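Long-range contacts in glutathione S-transferase omega-like 2 (Saccharomyces cerevisiae, PDB 5LKB), which uses glutathione to reduce dehydroascorbate and dimethylarsinic acid, acts as a one-cysteine thiol transferase on beta-hydroxyethyl disulfide, and reacts with glutathionyl-(hydro)quinones: residues A[133-137]-A[162-167]; A[252-257]-A[276-280]. All blocks are in the same frame, centred on the assembly; numbering follows the deposited sequence.

Interaction 1: A[133-137]-A[162-167]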
loop_
_atom_site.group_PDB
_atom_site.type_symbol
_atom_site.label_atom_id
_atom_site.label_comp_id
_atom_site.label_asym_id
_atom_site.label_seq_id
_atom_site.Cartn_x
_atom_site.Cartn_y
_atom_site.Cartn_z
ATOM N N GLU A 133 3.633 -24.996 -23.743
ATOM C CA GLU A 133 4.928 -25.656 -23.679
ATOM C C GLU A 133 5.075 -26.353 -25.040
ATOM O O GLU A 133 4.391 -27.360 -25.274
ATOM C CB GLU A 133 4.942 -26.643 -22.499
ATOM C CG GLU A 133 6.321 -27.222 -22.149
ATOM C CD GLU A 133 6.849 -28.069 -23.305
ATOM O OE1 GLU A 133 6.274 -29.176 -23.470
ATOM O OE2 GLU A 133 7.749 -27.599 -24.031
ATOM N N PRO A 134 5.877 -25.819 -25.961
ATOM C CA PRO A 134 5.780 -26.234 -27.376
ATOM C C PRO A 134 6.526 -27.507 -27.750
ATOM O O PRO A 134 6.290 -27.989 -28.860
ATOM C CB PRO A 134 6.372 -25.034 -28.126
ATOM C CG PRO A 134 7.444 -24.526 -27.168
ATOM C CD PRO A 134 6.919 -24.781 -25.771
ATOM N N HIS A 135 7.375 -28.070 -26.893
ATOM C CA HIS A 135 8.137 -29.256 -27.305
ATOM C C HIS A 135 7.415 -30.569 -26.991
ATOM O O HIS A 135 7.446 -31.505 -27.816
ATOM C CB HIS A 135 9.526 -29.189 -26.679
ATOM C CG HIS A 135 10.286 -27.987 -27.099
ATOM N ND1 HIS A 135 10.738 -27.799 -28.381
ATOM C CD2 HIS A 135 10.587 -26.852 -26.423
ATOM C CE1 HIS A 135 11.348 -26.630 -28.470
ATOM N NE2 HIS A 135 11.273 -26.042 -27.284
ATOM N N TYR A 136 6.726 -30.640 -25.858
ATOM C CA TYR A 136 6.063 -31.848 -25.386
ATOM C C TYR A 136 4.597 -31.671 -25.069
ATOM O O TYR A 136 3.959 -32.647 -24.644
ATOM C CB TYR A 136 6.783 -32.376 -24.131
ATOM C CG TYR A 136 8.275 -32.196 -24.229
ATOM C CD1 TYR A 136 9.053 -33.037 -25.027
ATOM C CD2 TYR A 136 8.913 -31.156 -23.583
ATOM C CE1 TYR A 136 10.406 -32.835 -25.156
ATOM C CE2 TYR A 136 10.267 -30.948 -23.696
ATOM C CZ TYR A 136 11.029 -31.793 -24.495
ATOM O OH TYR A 136 12.387 -31.556 -24.623
ATOM N N GLY A 137 4.063 -30.448 -25.137
ATOM C CA GLY A 137 2.706 -30.180 -24.672
ATOM C C GLY A 137 2.463 -30.318 -23.187
ATOM O O GLY A 137 1.337 -30.610 -22.778
ATOM N N TRP A 162 16.710 -25.265 -20.219
ATOM C CA TRP A 162 16.361 -26.643 -20.613
ATOM C C TRP A 162 17.187 -27.056 -21.820
ATOM O O TRP A 162 17.385 -26.270 -22.747
ATOM C CB TRP A 162 14.913 -26.676 -21.062
ATOM C CG TRP A 162 14.363 -28.059 -21.499
ATOM C CD1 TRP A 162 14.105 -28.473 -22.788
ATOM C CD2 TRP A 162 13.971 -29.142 -20.649
ATOM N NE1 TRP A 162 13.541 -29.714 -22.760
ATOM C CE2 TRP A 162 13.498 -30.186 -21.487
ATOM C CE3 TRP A 162 13.993 -29.351 -19.282
ATOM C CZ2 TRP A 162 12.991 -31.394 -20.968
ATOM C CZ3 TRP A 162 13.508 -30.574 -18.772
ATOM C CH2 TRP A 162 13.056 -31.584 -19.629
ATOM N N ASP A 163 17.641 -28.334 -21.807
ATOM C CA ASP A 163 18.352 -28.925 -22.936
ATOM C C ASP A 163 17.424 -29.859 -23.677
ATOM O O ASP A 163 16.997 -30.877 -23.122
ATOM C CB ASP A 163 19.578 -29.716 -22.461
ATOM C CG ASP A 163 20.265 -30.412 -23.615
ATOM O OD1 ASP A 163 20.173 -29.859 -24.719
ATOM O OD2 ASP A 163 20.907 -31.460 -23.361
ATOM N N LEU A 164 17.127 -29.517 -24.932
ATOM C CA LEU A 164 16.268 -30.358 -25.769
ATOM C C LEU A 164 16.916 -31.686 -26.149
ATOM O O LEU A 164 16.195 -32.651 -26.401
ATOM C CB LEU A 164 15.892 -29.601 -27.039
ATOM C CG LEU A 164 14.947 -28.390 -26.838
ATOM C CD1 LEU A 164 14.969 -27.565 -28.148
ATOM C CD2 LEU A 164 13.529 -28.812 -26.439
ATOM N N GLU A 165 18.235 -31.774 -26.124
ATOM C CA GLU A 165 18.873 -33.026 -26.547
ATOM C C GLU A 165 18.805 -34.096 -25.461
ATOM O O GLU A 165 18.452 -35.254 -25.725
ATOM C CB GLU A 165 20.307 -32.723 -26.940
ATOM C CG GLU A 165 20.409 -32.083 -28.334
ATOM C CD GLU A 165 21.826 -32.082 -28.903
ATOM O OE1 GLU A 165 22.741 -32.768 -28.341
ATOM O OE2 GLU A 165 22.018 -31.370 -29.912
ATOM N N THR A 166 19.184 -33.757 -24.239
ATOM C CA THR A 166 19.156 -34.720 -23.159
ATOM C C THR A 166 17.833 -34.676 -22.382
ATOM O O THR A 166 17.583 -35.546 -21.532
ATOM C CB THR A 166 20.369 -34.484 -22.237
ATOM O OG1 THR A 166 20.256 -33.183 -21.632
ATOM C CG2 THR A 166 21.717 -34.552 -22.979
ATOM N N GLN A 167 16.978 -33.661 -22.648
ATOM C CA GLN A 167 15.698 -33.477 -21.945
ATOM C C GLN A 167 15.922 -33.359 -20.449
ATOM O O GLN A 167 15.366 -34.115 -19.663
ATOM C CB GLN A 167 14.670 -34.547 -22.299
ATOM C CG GLN A 167 14.448 -34.589 -23.789
ATOM C CD GLN A 167 13.176 -35.288 -24.190
ATOM O OE1 GLN A 167 12.295 -35.548 -23.361
ATOM N NE2 GLN A 167 13.051 -35.573 -25.486
HETATM O O HOH W 1 13.433 -32.723 -26.556
#
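Y136 reaches across with its phenol and takes a hydrogen bond from W162: NE1 lies 2.9 Å from Y136 OH, nearly straight at 160°, and the oxygen sits in the plane of the indole. The W162 side chain runs with CG anti to its backbone N (chi1 -179°), which helps bring the N-H edge of the indole round to the hydroxyl. A water follows, 2.5 Å from Y136 OH, and donates to L164 O at 2.8 Å, so the hydroxyl is tied both to the indole and, through water, to the backbone. Both W162 NE1 and this water lie at the edge of the tyrosine ring.

Apolar contacts fill in around the polar link. L164 sets CD2 over one face of the H135 imidazole, 3.4 Å from the ring centroid and almost on its normal, a CH-pi contact; P134 CG covers the opposite face nearer the rim. The Y136 and W162 rings meet rim to rim with planes at 71°, Y136 CE2 lying 3.9 Å from W162 CZ2. The extended chain of Q167 passes the phenol at a slant, its CG 3.8 Å from Y136 OH.

Residues 162-167 are the end of strand 160-163 and the turn that joins it to strand 168-171, the beta hairpin of the thioredoxin-like domain; residues 133-137 lie in the loop leading to helix 141-148.

Each segment also braces itself with a carboxylate. E133 folds back on its own loop, OE2 accepting from H135 N at 2.9 Å and OE1 from Y136 N at 2.8 Å. D163 OD1 accepts from E165 N in an Asx turn and forms a salt bridge with R37, while OD2 takes both T166 N and T166 OG1 from the same face of the carboxylate.

Interaction 2: A[252-257]-A[276-280]; sequences ILSDKY and FFTVG
K256 reaches from helix 232-264 over the loop and brings NZ to 2.9 Å from F277 O, to which it donates a hydrogen bond. The ammonium comes from above the carbonyl plane, 36° out of it. K256 NZ is also 2.6 Å from G280 O, at an angle too poor to count as a hydrogen bond. Bends at chi2 and chi4 (-76° at the latter) let the chain curl along the loop backbone, so that K256 CE also lies 3.3 Å from T278 O.

One side chain crosses in the other direction. F276, with CG anti to its backbone N (chi1 -175°), turns its ring up to the helix and meets it edge first: CE1 is 3.3 Å from L253 O, in the plane of the ring. That carbonyl already accepts the helical bond from Y257 N, so the phenyl C-H adds to a satisfied oxygen. F276 and L253 stand at about a right angle, CZ of the ring 4.0 Å from L253 CB; on the next turn of the helix, Y257 CB approaches CE1 obliquely. L253 CD2 then fits against the loop at T278 CG2, 4.2 Å away, and I252 CG2 rests near T278 O.

T278 OG1 is hydrogen-bonded to D287 OD1, on helix 285-304. The arrangement belongs to the all-helical C-terminal domain of glutathione transferases, with helix 232-264 packing on the loop before helix 285-304.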
loop_
_atom_site.group_PDB
_atom_site.type_symbol
_atom_site.label_atom_id
_atom_site.label_comp_id
_atom_site.label_asym_id
_atom_site.label_seq_id
_atom_site.Cartn_x
_atom_site.Cartn_y
_atom_site.Cartn_z
ATOM N N ILE A 252 24.776 5.405 -2.991
ATOM C CA ILE A 252 25.705 5.079 -4.065
ATOM C C ILE A 252 25.349 5.857 -5.312
ATOM O O ILE A 252 26.206 6.471 -5.965
ATOM C CB ILE A 252 25.688 3.573 -4.339
ATOM C CG1 ILE A 252 26.447 2.814 -3.246
ATOM C CG2 ILE A 252 26.318 3.231 -5.730
ATOM C CD1 ILE A 252 26.270 1.319 -3.318
ATOM N N LEU A 253 24.062 5.813 -5.694
ATOM C CA LEU A 253 23.624 6.501 -6.894
ATOM C C LEU A 253 23.669 8.020 -6.766
ATOM O O LEU A 253 23.969 8.709 -7.742
ATOM C CB LEU A 253 22.220 6.025 -7.281
ATOM C CG LEU A 253 22.126 4.593 -7.708
ATOM C CD1 LEU A 253 20.720 4.174 -7.983
ATOM C CD2 LEU A 253 22.981 4.348 -8.978
ATOM N N SER A 254 23.356 8.575 -5.576
ATOM C CA SER A 254 23.460 10.012 -5.368
ATOM C C SER A 254 24.907 10.488 -5.520
ATOM O O SER A 254 25.175 11.480 -6.200
ATOM C CB SER A 254 22.919 10.353 -3.981
ATOM O OG SER A 254 23.041 11.752 -3.634
ATOM N N ASP A 255 25.841 9.779 -4.902
ATOM C CA ASP A 255 27.255 10.118 -5.052
ATOM C C ASP A 255 27.673 10.038 -6.520
ATOM O O ASP A 255 28.359 10.935 -7.031
ATOM C CB ASP A 255 28.092 9.188 -4.181
ATOM C CG ASP A 255 28.018 9.528 -2.701
ATOM O OD1 ASP A 255 27.512 10.638 -2.365
ATOM O OD2 ASP A 255 28.473 8.687 -1.885
ATOM N N LYS A 256 27.240 8.996 -7.227
ATOM C CA LYS A 256 27.583 8.864 -8.643
ATOM C C LYS A 256 26.990 9.990 -9.484
ATOM O O LYS A 256 27.656 10.549 -10.369
ATOM C CB LYS A 256 27.176 7.491 -9.161
ATOM C CG LYS A 256 28.287 6.465 -9.097
ATOM C CD LYS A 256 27.725 5.142 -8.704
ATOM C CE LYS A 256 28.686 4.003 -8.889
ATOM N NZ LYS A 256 28.760 3.671 -10.337
ATOM N N TYR A 257 25.737 10.349 -9.236
ATOM C CA TYR A 257 25.147 11.482 -9.930
ATOM C C TYR A 257 25.925 12.775 -9.671
ATOM O O TYR A 257 26.111 13.600 -10.587
ATOM C CB TYR A 257 23.678 11.668 -9.501
ATOM C CG TYR A 257 22.987 12.720 -10.321
ATOM C CD1 TYR A 257 22.403 12.419 -11.545
ATOM C CD2 TYR A 257 22.936 14.038 -9.875
ATOM C CE1 TYR A 257 21.787 13.401 -12.305
ATOM C CE2 TYR A 257 22.328 15.003 -10.624
ATOM C CZ TYR A 257 21.770 14.676 -11.851
ATOM O OH TYR A 257 21.145 15.641 -12.605
ATOM N N PHE A 276 25.181 6.385 -15.770
ATOM C CA PHE A 276 24.523 6.401 -14.442
ATOM C C PHE A 276 24.078 4.983 -14.072
ATOM O O PHE A 276 22.954 4.586 -14.351
ATOM C CB PHE A 276 23.373 7.397 -14.450
ATOM C CG PHE A 276 22.716 7.576 -13.115
ATOM C CD1 PHE A 276 23.453 7.849 -11.961
ATOM C CD2 PHE A 276 21.336 7.514 -13.019
ATOM C CE1 PHE A 276 22.813 8.005 -10.710
ATOM C CE2 PHE A 276 20.704 7.704 -11.797
ATOM C CZ PHE A 276 21.427 7.963 -10.644
ATOM N N PHE A 277 24.981 4.200 -13.457
ATOM C CA PHE A 277 24.783 2.789 -13.143
ATOM C C PHE A 277 25.307 2.474 -11.747
ATOM O O PHE A 277 26.032 3.253 -11.135
ATOM C CB PHE A 277 25.475 1.862 -14.184
ATOM C CG PHE A 277 25.047 2.132 -15.591
ATOM C CD1 PHE A 277 23.844 1.624 -16.051
ATOM C CD2 PHE A 277 25.817 2.908 -16.450
ATOM C CE1 PHE A 277 23.425 1.858 -17.328
ATOM C CE2 PHE A 277 25.389 3.138 -17.726
ATOM C CZ PHE A 277 24.170 2.611 -18.170
ATOM N N THR A 278 24.867 1.336 -11.219
ATOM C CA THR A 278 25.169 0.989 -9.827
ATOM C C THR A 278 26.655 0.717 -9.612
ATOM O O THR A 278 27.215 1.109 -8.580
ATOM C CB THR A 278 24.361 -0.213 -9.329
ATOM O OG1 THR A 278 24.465 -1.327 -10.233
ATOM C CG2 THR A 278 22.861 0.189 -9.135
ATOM N N VAL A 279 27.297 0.025 -10.560
ATOM C CA VAL A 279 28.694 -0.391 -10.430
ATOM C C VAL A 279 29.452 0.133 -11.646
ATOM O O VAL A 279 29.071 -0.130 -12.799
ATOM C CB VAL A 279 28.822 -1.913 -10.292
ATOM C CG1 VAL A 279 30.285 -2.340 -10.246
ATOM C CG2 VAL A 279 28.143 -2.338 -9.068
ATOM N N GLY A 280 30.494 0.910 -11.384
ATOM C CA GLY A 280 31.249 1.544 -12.428
ATOM C C GLY A 280 30.432 2.528 -13.232
ATOM O O GLY A 280 29.467 3.136 -12.750
#

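Overall arrangement
Interaction 1 closes before interaction 2 opens, and the two lie on opposite sides of the chain's centre, their centres 41 Å apart and their nearest atoms about 27 Å. They share no helix or strand. Residues 133-137 and 162-167 belong to the thioredoxin-like N-terminal domain, at the hairpin end of its four-stranded mixed sheet, whereas 252-257 and 276-280 lie in the C-terminal helical domain. Interaction 1 joins a loop to a strand end and its hairpin turn, interaction 2 a loop to helix 232-264, each inside one half of the fold. The W162 side chain lies about 11 Å from that of glutathione-binding V158; interaction 2 lies away from the nucleophile C46 and the glutathione-binding residues.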